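Local coordinates for Serine/threonine-protein kinase Tel1 (Chaetomium thermophilum, PDB 6SKY) that probably phosphorylates serine and threonine residues in [ST]-Q motifs with ATP, acting as a checkpoint kinase that signals DNA damage, at residues Q2737-I2749 / L2767-D2779. Sequence-based numbering, arbitrary orientation.
Sequences QKRTNYTRTTAAI and LLDHKTGEVVHID. With AGS (phosphothiophosphoric acid-adenylate ester), chain C.
The amide of Asn-2741 reaches the turn of a beta hairpin, its ND2 giving a nearly straight hydrogen bond (170°) to the backbone O of Thr-2772, 2.9 Å away. That oxygen lies in the amide plane of Asn-2741, and the N-H arrives in its carbonyl plane. The aliphatic CD of Lys-2738 packs against the same carbonyl, 3.3 Å from Thr-2772 O. Gly-2773 lets the turn lie close on the helix, since a CB there would run into the backbone O of Lys-2738. With CG anti to the backbone N (chi1 169°), the Tyr-2742 ring is carried alongside the hairpin, where Gly-2773 O and Leu-2768 CD2 lie at its edge, while Val-2775 CG1 approaches CD2 of the ring obliquely at 3.6 Å. Its hydroxyl is bonded beyond the hairpin, to Ile-2804 O.

Thr-2745 OG1 donates to Asn-2741 O at 2.7 Å. The same oxygen weakly accepts from Val-2775 N at 3.5 Å, while Thr-2745 CG2 packs against Glu-2774 CB. A valine here would probably leave the strand N-H of Val-2775 without this helix acceptor. Farther along, Ile-2749 lays CG1 over one face of the His-2777 ring, 3.9 Å from its centroid in a CH-pi contact; Arg-2761 bonds ND1 of that histidine.

Helix 2732-2755 thus backs the small C-lobe sheet of this PI3K-related kinase, its segment running 26° from strand 2775-2777. Leu-2767 and Ile-2778 line the nucleotide pocket and Asp-2779 is a magnesium ligand. Strand 2667-2669 flanks strand 2766-2769 on its other side from strand 2775-2777, and helix 2816-2828 packs against Thr-2743 and Ala-2747.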
ATOM      1  N   GLN A2737      17.442  14.660 -26.530  1.00 32.74           N
ATOM      2  CA  GLN A2737      17.656  15.195 -25.192  1.00 32.74           C
ATOM      3  C   GLN A2737      16.915  16.510 -24.982  1.00 32.74           C
ATOM      4  O   GLN A2737      16.325  16.738 -23.922  1.00 32.74           O
ATOM      5  CB  GLN A2737      19.144  15.373 -24.946  1.00 32.74           C
ATOM      6  CG  GLN A2737      19.481  15.768 -23.549  1.00 32.74           C
ATOM      7  CD  GLN A2737      20.809  16.462 -23.479  1.00 32.74           C
ATOM      8  OE1 GLN A2737      21.629  16.342 -24.384  1.00 32.74           O
ATOM      9  NE2 GLN A2737      21.030  17.211 -22.407  1.00 32.74           N
ATOM     10  N   LYS A2738      16.916  17.388 -25.981  1.00 24.19           N
ATOM     11  CA  LYS A2738      16.268  18.680 -25.813  1.00 24.19           C
ATOM     12  C   LYS A2738      14.756  18.560 -25.802  1.00 24.19           C
ATOM     13  O   LYS A2738      14.084  19.306 -25.086  1.00 24.19           O
ATOM     14  CB  LYS A2738      16.702  19.631 -26.915  1.00 24.19           C
ATOM     15  CG  LYS A2738      18.180  19.835 -27.014  1.00 24.19           C
ATOM     16  CD  LYS A2738      18.776  20.228 -25.722  1.00 24.19           C
ATOM     17  CE  LYS A2738      20.185  20.693 -25.907  1.00 24.19           C
ATOM     18  NZ  LYS A2738      21.124  19.573 -25.863  1.00 24.19           N
ATOM     19  N   ARG A2739      14.197  17.639 -26.578  1.00 37.14           N
ATOM     20  CA  ARG A2739      12.760  17.437 -26.517  1.00 37.14           C
ATOM     21  C   ARG A2739      12.339  16.840 -25.184  1.00 37.14           C
ATOM     22  O   ARG A2739      11.274  17.183 -24.658  1.00 37.14           O
ATOM     23  CB  ARG A2739      12.320  16.557 -27.669  1.00 37.14           C
ATOM     24  CG  ARG A2739      10.972  16.900 -28.190  1.00 37.14           C
ATOM     25  CD  ARG A2739      10.525  15.888 -29.189  1.00 37.14           C
ATOM     26  NE  ARG A2739      10.551  14.549 -28.627  1.00 37.14           N
ATOM     27  CZ  ARG A2739      10.109  13.477 -29.261  1.00 37.14           C
ATOM     28  NH1 ARG A2739      10.166  12.290 -28.688  1.00 37.14           N
ATOM     29  NH2 ARG A2739       9.600  13.601 -30.471  1.00 37.14           N
ATOM     30  N   THR A2740      13.166  15.974 -24.602  1.00 27.96           N
ATOM     31  CA  THR A2740      12.871  15.490 -23.258  1.00 27.96           C
ATOM     32  C   THR A2740      12.940  16.607 -22.229  1.00 27.96           C
ATOM     33  O   THR A2740      12.121  16.654 -21.309  1.00 27.96           O
ATOM     34  CB  THR A2740      13.823  14.365 -22.890  1.00 27.96           C
ATOM     35  OG1 THR A2740      13.733  13.341 -23.876  1.00 27.96           O
ATOM     36  CG2 THR A2740      13.451  13.780 -21.573  1.00 27.96           C
ATOM     37  N   ASN A2741      13.915  17.509 -22.352  1.00 23.98           N
ATOM     38  CA  ASN A2741      13.979  18.659 -21.454  1.00 23.98           C
ATOM     39  C   ASN A2741      12.723  19.504 -21.542  1.00 23.98           C
ATOM     40  O   ASN A2741      12.191  19.950 -20.521  1.00 23.98           O
ATOM     41  CB  ASN A2741      15.187  19.524 -21.777  1.00 23.98           C
ATOM     42  CG  ASN A2741      16.463  18.958 -21.255  1.00 23.98           C
ATOM     43  OD1 ASN A2741      16.465  17.994 -20.505  1.00 23.98           O
ATOM     44  ND2 ASN A2741      17.568  19.565 -21.639  1.00 23.98           N
ATOM     45  N   TYR A2742      12.259  19.767 -22.758  1.00 37.14           N
ATOM     46  CA  TYR A2742      11.024  20.518 -22.942  1.00 37.14           C
ATOM     47  C   TYR A2742       9.854  19.848 -22.235  1.00 37.14           C
ATOM     48  O   TYR A2742       9.118  20.495 -21.484  1.00 37.14           O
ATOM     49  CB  TYR A2742      10.749  20.668 -24.431  1.00 37.14           C
ATOM     50  CG  TYR A2742       9.390  21.190 -24.790  1.00 37.14           C
ATOM     51  CD1 TYR A2742       8.370  20.331 -25.114  1.00 37.14           C
ATOM     52  CD2 TYR A2742       9.136  22.537 -24.828  1.00 37.14           C
ATOM     53  CE1 TYR A2742       7.150  20.786 -25.437  1.00 37.14           C
ATOM     54  CE2 TYR A2742       7.913  22.998 -25.156  1.00 37.14           C
ATOM     55  CZ  TYR A2742       6.923  22.115 -25.464  1.00 37.14           C
ATOM     56  OH  TYR A2742       5.681  22.569 -25.798  1.00 37.14           O
ATOM     57  N   THR A2743       9.665  18.549 -22.467  1.00 37.14           N
ATOM     58  CA  THR A2743       8.522  17.862 -21.874  1.00 37.14           C
ATOM     59  C   THR A2743       8.595  17.852 -20.353  1.00 37.14           C
ATOM     60  O   THR A2743       7.586  18.064 -19.675  1.00 37.14           O
ATOM     61  CB  THR A2743       8.431  16.440 -22.407  1.00 37.14           C
ATOM     62  OG1 THR A2743       8.576  16.452 -23.826  1.00 37.14           O
ATOM     63  CG2 THR A2743       7.108  15.854 -22.087  1.00 37.14           C
ATOM     64  N   ARG A2744       9.782  17.636 -19.794  1.00 23.26           N
ATOM     65  CA  ARG A2744       9.912  17.575 -18.345  1.00 23.26           C
ATOM     66  C   ARG A2744       9.687  18.926 -17.688  1.00 23.26           C
ATOM     67  O   ARG A2744       9.013  19.011 -16.658  1.00 23.26           O
ATOM     68  CB  ARG A2744      11.282  17.047 -17.968  1.00 23.26           C
ATOM     69  CG  ARG A2744      11.422  15.574 -18.061  1.00 23.26           C
ATOM     70  CD  ARG A2744      12.838  15.209 -17.815  1.00 23.26           C
ATOM     71  NE  ARG A2744      13.047  13.775 -17.848  1.00 23.26           N
ATOM     72  CZ  ARG A2744      14.237  13.210 -17.730  1.00 23.26           C
ATOM     73  NH1 ARG A2744      14.356  11.900 -17.760  1.00 23.26           N
ATOM     74  NH2 ARG A2744      15.309  13.964 -17.581  1.00 23.26           N
ATOM     75  N   THR A2745      10.272  19.993 -18.229  1.00 19.52           N
ATOM     76  CA  THR A2745      10.055  21.299 -17.622  1.00 19.52           C
ATOM     77  C   THR A2745       8.616  21.757 -17.778  1.00 19.52           C
ATOM     78  O   THR A2745       8.077  22.398 -16.869  1.00 19.52           O
ATOM     79  CB  THR A2745      11.014  22.321 -18.207  1.00 19.52           C
ATOM     80  OG1 THR A2745      10.985  22.241 -19.626  1.00 19.52           O
ATOM     81  CG2 THR A2745      12.398  22.032 -17.753  1.00 19.52           C
ATOM     82  N   THR A2746       7.961  21.404 -18.884  1.00 17.15           N
ATOM     83  CA  THR A2746       6.545  21.719 -19.026  1.00 17.15           C
ATOM     84  C   THR A2746       5.705  20.978 -18.000  1.00 17.15           C
ATOM     85  O   THR A2746       4.791  21.554 -17.414  1.00 17.15           O
ATOM     86  CB  THR A2746       6.089  21.392 -20.438  1.00 17.15           C
ATOM     87  OG1 THR A2746       6.946  22.058 -21.360  1.00 17.15           O
ATOM     88  CG2 THR A2746       4.699  21.863 -20.669  1.00 17.15           C
ATOM     89  N   ALA A2747       6.009  19.706 -17.753  1.00 20.17           N
ATOM     90  CA  ALA A2747       5.262  18.947 -16.758  1.00 20.17           C
ATOM     91  C   ALA A2747       5.431  19.534 -15.364  1.00 20.17           C
ATOM     92  O   ALA A2747       4.457  19.684 -14.613  1.00 20.17           O
ATOM     93  CB  ALA A2747       5.707  17.493 -16.779  1.00 20.17           C
ATOM     94  N   ALA A2748       6.667  19.864 -14.992  1.00 14.16           N
ATOM     95  CA  ALA A2748       6.912  20.404 -13.661  1.00 14.16           C
ATOM     96  C   ALA A2748       6.200  21.732 -13.464  1.00 14.16           C
ATOM     97  O   ALA A2748       5.560  21.955 -12.432  1.00 14.16           O
ATOM     98  CB  ALA A2748       8.406  20.554 -13.417  1.00 14.16           C
ATOM     99  N   ILE A2749       6.283  22.630 -14.445  1.00 18.13           N
ATOM    100  CA  ILE A2749       5.634  23.920 -14.252  1.00 18.13           C
ATOM    101  C   ILE A2749       4.124  23.789 -14.330  1.00 18.13           C
ATOM    102  O   ILE A2749       3.408  24.552 -13.691  1.00 18.13           O
ATOM    103  CB  ILE A2749       6.160  24.963 -15.250  1.00 18.13           C
ATOM    104  CG1 ILE A2749       5.815  26.367 -14.766  1.00 18.13           C
ATOM    105  CG2 ILE A2749       5.560  24.745 -16.611  1.00 18.13           C
ATOM    106  CD1 ILE A2749       6.332  26.696 -13.417  1.00 18.13           C
ATOM    107  N   LEU A2767       8.829  31.427 -22.425  1.00 26.66           N
ATOM    108  CA  LEU A2767      10.013  31.555 -23.252  1.00 26.66           C
ATOM    109  C   LEU A2767      10.578  30.179 -23.544  1.00 26.66           C
ATOM    110  O   LEU A2767      10.571  29.308 -22.680  1.00 26.66           O
ATOM    111  CB  LEU A2767      11.074  32.404 -22.555  1.00 26.66           C
ATOM    112  CG  LEU A2767      10.642  33.716 -21.916  1.00 26.66           C
ATOM    113  CD1 LEU A2767      11.773  34.278 -21.127  1.00 26.66           C
ATOM    114  CD2 LEU A2767      10.213  34.689 -22.958  1.00 26.66           C
ATOM    115  N   LEU A2768      11.072  29.990 -24.757  1.00 21.27           N
ATOM    116  CA  LEU A2768      11.697  28.750 -25.180  1.00 21.27           C
ATOM    117  C   LEU A2768      13.198  28.952 -25.216  1.00 21.27           C
ATOM    118  O   LEU A2768      13.687  29.802 -25.956  1.00 21.27           O
ATOM    119  CB  LEU A2768      11.199  28.337 -26.558  1.00 21.27           C
ATOM    120  CG  LEU A2768       9.703  28.174 -26.717  1.00 21.27           C
ATOM    121  CD1 LEU A2768       9.357  28.132 -28.173  1.00 21.27           C
ATOM    122  CD2 LEU A2768       9.295  26.909 -26.037  1.00 21.27           C
ATOM    123  N   ASP A2769      13.918  28.181 -24.417  1.00 25.17           N
ATOM    124  CA  ASP A2769      15.372  28.227 -24.392  1.00 25.17           C
ATOM    125  C   ASP A2769      15.901  27.366 -25.528  1.00 25.17           C
ATOM    126  O   ASP A2769      15.806  26.142 -25.476  1.00 25.17           O
ATOM    127  CB  ASP A2769      15.875  27.737 -23.042  1.00 25.17           C
ATOM    128  CG  ASP A2769      17.363  27.880 -22.882  1.00 25.17           C
ATOM    129  OD1 ASP A2769      17.997  28.564 -23.695  1.00 25.17           O
ATOM    130  OD2 ASP A2769      17.911  27.302 -21.933  1.00 25.17           O
ATOM    131  N   HIS A2770      16.457  27.988 -26.562  1.00 28.03           N
ATOM    132  CA  HIS A2770      16.920  27.235 -27.714  1.00 28.03           C
ATOM    133  C   HIS A2770      18.374  26.815 -27.600  1.00 28.03           C
ATOM    134  O   HIS A2770      19.025  26.595 -28.620  1.00 28.03           O
ATOM    135  CB  HIS A2770      16.684  28.015 -29.006  1.00 28.03           C
ATOM    136  CG  HIS A2770      17.382  29.333 -29.075  1.00 28.03           C
ATOM    137  ND1 HIS A2770      16.728  30.494 -29.415  1.00 28.03           N
ATOM    138  CD2 HIS A2770      18.678  29.673 -28.886  1.00 28.03           C
ATOM    139  CE1 HIS A2770      17.588  31.496 -29.415  1.00 28.03           C
ATOM    140  NE2 HIS A2770      18.777  31.024 -29.095  1.00 28.03           N
ATOM    141  N   LYS A2771      18.894  26.697 -26.385  1.00 29.25           N
ATOM    142  CA  LYS A2771      20.150  26.011 -26.139  1.00 29.25           C
ATOM    143  C   LYS A2771      19.981  24.737 -25.338  1.00 29.25           C
ATOM    144  O   LYS A2771      20.760  23.806 -25.518  1.00 29.25           O
ATOM    145  CB  LYS A2771      21.127  26.921 -25.394  1.00 29.25           C
ATOM    146  CG  LYS A2771      21.588  28.110 -26.184  1.00 29.25           C
ATOM    147  CD  LYS A2771      22.318  27.690 -27.431  1.00 29.25           C
ATOM    148  CE  LYS A2771      22.654  28.890 -28.285  1.00 29.25           C
ATOM    149  NZ  LYS A2771      23.182  28.491 -29.616  1.00 29.25           N
ATOM    150  N   THR A2772      18.987  24.683 -24.457  1.00 26.07           N
ATOM    151  CA  THR A2772      18.716  23.515 -23.643  1.00 26.07           C
ATOM    152  C   THR A2772      17.345  22.914 -23.882  1.00 26.07           C
ATOM    153  O   THR A2772      17.085  21.812 -23.399  1.00 26.07           O
ATOM    154  CB  THR A2772      18.849  23.861 -22.158  1.00 26.07           C
ATOM    155  OG1 THR A2772      18.116  25.052 -21.886  1.00 26.07           O
ATOM    156  CG2 THR A2772      20.275  24.100 -21.814  1.00 26.07           C
ATOM    157  N   GLY A2773      16.468  23.594 -24.600  1.00 26.03           N
ATOM    158  CA  GLY A2773      15.177  23.058 -24.932  1.00 26.03           C
ATOM    159  C   GLY A2773      14.092  23.289 -23.910  1.00 26.03           C
ATOM    160  O   GLY A2773      12.935  22.999 -24.198  1.00 26.03           O
ATOM    161  N   GLU A2774      14.412  23.816 -22.743  1.00 23.54           N
ATOM    162  CA  GLU A2774      13.420  23.943 -21.694  1.00 23.54           C
ATOM    163  C   GLU A2774      12.679  25.267 -21.773  1.00 23.54           C
ATOM    164  O   GLU A2774      13.116  26.212 -22.422  1.00 23.54           O
ATOM    165  CB  GLU A2774      14.069  23.788 -20.334  1.00 23.54           C
ATOM    166  CG  GLU A2774      15.401  24.390 -20.210  1.00 23.54           C
ATOM    167  CD  GLU A2774      16.236  23.642 -19.218  1.00 23.54           C
ATOM    168  OE1 GLU A2774      15.853  22.509 -18.873  1.00 23.54           O
ATOM    169  OE2 GLU A2774      17.273  24.174 -18.779  1.00 23.54           O
ATOM    170  N   VAL A2775      11.533  25.314 -21.104  1.00 23.14           N
ATOM    171  CA  VAL A2775      10.667  26.482 -21.083  1.00 23.14           C
ATOM    172  C   VAL A2775      10.917  27.269 -19.810  1.00 23.14           C
ATOM    173  O   VAL A2775      11.265  26.715 -18.766  1.00 23.14           O
ATOM    174  CB  VAL A2775       9.182  26.087 -21.202  1.00 23.14           C
ATOM    175  CG1 VAL A2775       8.994  25.169 -22.353  1.00 23.14           C
ATOM    176  CG2 VAL A2775       8.708  25.425 -19.948  1.00 23.14           C
ATOM    177  N   VAL A2776      10.756  28.580 -19.905  1.00 20.77           N
ATOM    178  CA  VAL A2776      10.884  29.488 -18.777  1.00 20.77           C
ATOM    179  C   VAL A2776       9.579  30.248 -18.658  1.00 20.77           C
ATOM    180  O   VAL A2776       9.080  30.786 -19.646  1.00 20.77           O
ATOM    181  CB  VAL A2776      12.069  30.456 -18.948  1.00 20.77           C
ATOM    182  CG1 VAL A2776      12.408  31.128 -17.641  1.00 20.77           C
ATOM    183  CG2 VAL A2776      13.271  29.733 -19.502  1.00 20.77           C
ATOM    184  N   HIS A2777       9.015  30.276 -17.464  1.00 37.14           N
ATOM    185  CA  HIS A2777       7.805  31.030 -17.198  1.00 37.14           C
ATOM    186  C   HIS A2777       8.165  32.285 -16.424  1.00 37.14           C
ATOM    187  O   HIS A2777       8.856  32.219 -15.407  1.00 37.14           O
ATOM    188  CB  HIS A2777       6.795  30.183 -16.435  1.00 37.14           C
ATOM    189  CG  HIS A2777       6.057  29.214 -17.300  1.00 37.14           C
ATOM    190  ND1 HIS A2777       4.702  29.289 -17.513  1.00 37.14           N
ATOM    191  CD2 HIS A2777       6.491  28.159 -18.023  1.00 37.14           C
ATOM    192  CE1 HIS A2777       4.331  28.320 -18.324  1.00 37.14           C
ATOM    193  NE2 HIS A2777       5.398  27.619 -18.647  1.00 37.14           N
ATOM    194  N   ILE A2778       7.724  33.426 -16.933  1.00 25.54           N
ATOM    195  CA  ILE A2778       7.994  34.721 -16.345  1.00 25.54           C
ATOM    196  C   ILE A2778       6.655  35.349 -15.995  1.00 25.54           C
ATOM    197  O   ILE A2778       5.602  34.809 -16.311  1.00 25.54           O
ATOM    198  CB  ILE A2778       8.805  35.621 -17.292  1.00 25.54           C
ATOM    199  CG1 ILE A2778       8.029  35.875 -18.569  1.00 25.54           C
ATOM    200  CG2 ILE A2778      10.095  34.961 -17.657  1.00 25.54           C
ATOM    201  CD1 ILE A2778       8.771  36.646 -19.560  1.00 25.54           C
ATOM    202  N   ASP A2779       6.703  36.491 -15.311  1.00 28.65           N
ATOM    203  CA  ASP A2779       5.508  37.287 -15.036  1.00 28.65           C
ATOM    204  C   ASP A2779       4.512  36.487 -14.192  1.00 28.65           C
ATOM    205  O   ASP A2779       3.366  36.263 -14.568  1.00 28.65           O
ATOM    206  CB  ASP A2779       4.900  37.760 -16.362  1.00 28.65           C
ATOM    207  CG  ASP A2779       3.870  38.865 -16.207  1.00 28.65           C
ATOM    208  OD1 ASP A2779       2.952  38.751 -15.369  1.00 28.65           O
ATOM    209  OD2 ASP A2779       3.963  39.849 -16.972  1.00 28.65           O
TER
HETATM  210  PG  AGS C3001       1.682  42.662 -22.862  1.00 40.14           P
HETATM  211  S1G AGS C3001       0.823  41.035 -23.505  1.00 40.14           S
HETATM  212  O2G AGS C3001       1.927  42.574 -21.333  1.00 40.14           O
HETATM  213  O3G AGS C3001       0.775  43.886 -23.165  1.00 40.14           O
HETATM  214  PB  AGS C3001       4.277  41.998 -23.156  1.00 40.14           P
HETATM  215  O1B AGS C3001       3.827  40.705 -22.611  1.00 40.14           O
HETATM  216  O2B AGS C3001       5.136  41.914 -24.415  1.00 40.14           O
HETATM  217  O3B AGS C3001       3.047  42.883 -23.563  1.00 40.14           O
HETATM  218  PA  AGS C3001       6.610  43.187 -22.352  1.00 40.14           P
HETATM  219  O1A AGS C3001       6.657  44.569 -22.841  1.00 40.14           O
HETATM  220  O2A AGS C3001       7.395  42.937 -21.066  1.00 40.14           O
HETATM  221  O3A AGS C3001       5.129  42.738 -22.059  1.00 40.14           O
HETATM  222  O5' AGS C3001       7.130  42.273 -23.512  1.00 40.14           O
HETATM  223  C5' AGS C3001       8.492  42.413 -23.939  1.00 40.14           C
HETATM  224  C4' AGS C3001       8.875  41.244 -24.803  1.00 40.14           C
HETATM  225  O4' AGS C3001      10.039  40.605 -24.247  1.00 40.14           O
HETATM  226  C3' AGS C3001       7.827  40.147 -24.930  1.00 40.14           C
HETATM  227  O3' AGS C3001       7.913  39.502 -26.193  1.00 40.14           O
HETATM  228  C2' AGS C3001       8.181  39.205 -23.783  1.00 40.14           C
HETATM  229  O2' AGS C3001       7.842  37.864 -24.100  1.00 40.14           O
HETATM  230  C1' AGS C3001       9.700  39.351 -23.689  1.00 40.14           C
HETATM  231  N9  AGS C3001      10.200  39.312 -22.324  1.00 40.14           N
HETATM  232  C8  AGS C3001       9.609  39.850 -21.216  1.00 40.14           C
HETATM  233  N7  AGS C3001      10.285  39.669 -20.110  1.00 40.14           N
HETATM  234  C5  AGS C3001      11.402  38.966 -20.522  1.00 40.14           C
HETATM  235  C6  AGS C3001      12.513  38.461 -19.824  1.00 40.14           C
HETATM  236  N6  AGS C3001      12.689  38.600 -18.510  1.00 40.14           N
HETATM  237  N1  AGS C3001      13.451  37.803 -20.533  1.00 40.14           N
HETATM  238  C2  AGS C3001      13.280  37.661 -21.849  1.00 40.14           C
HETATM  239  N3  AGS C3001      12.277  38.091 -22.614  1.00 40.14           N
HETATM  240  C4  AGS C3001      11.363  38.738 -21.884  1.00 40.14           C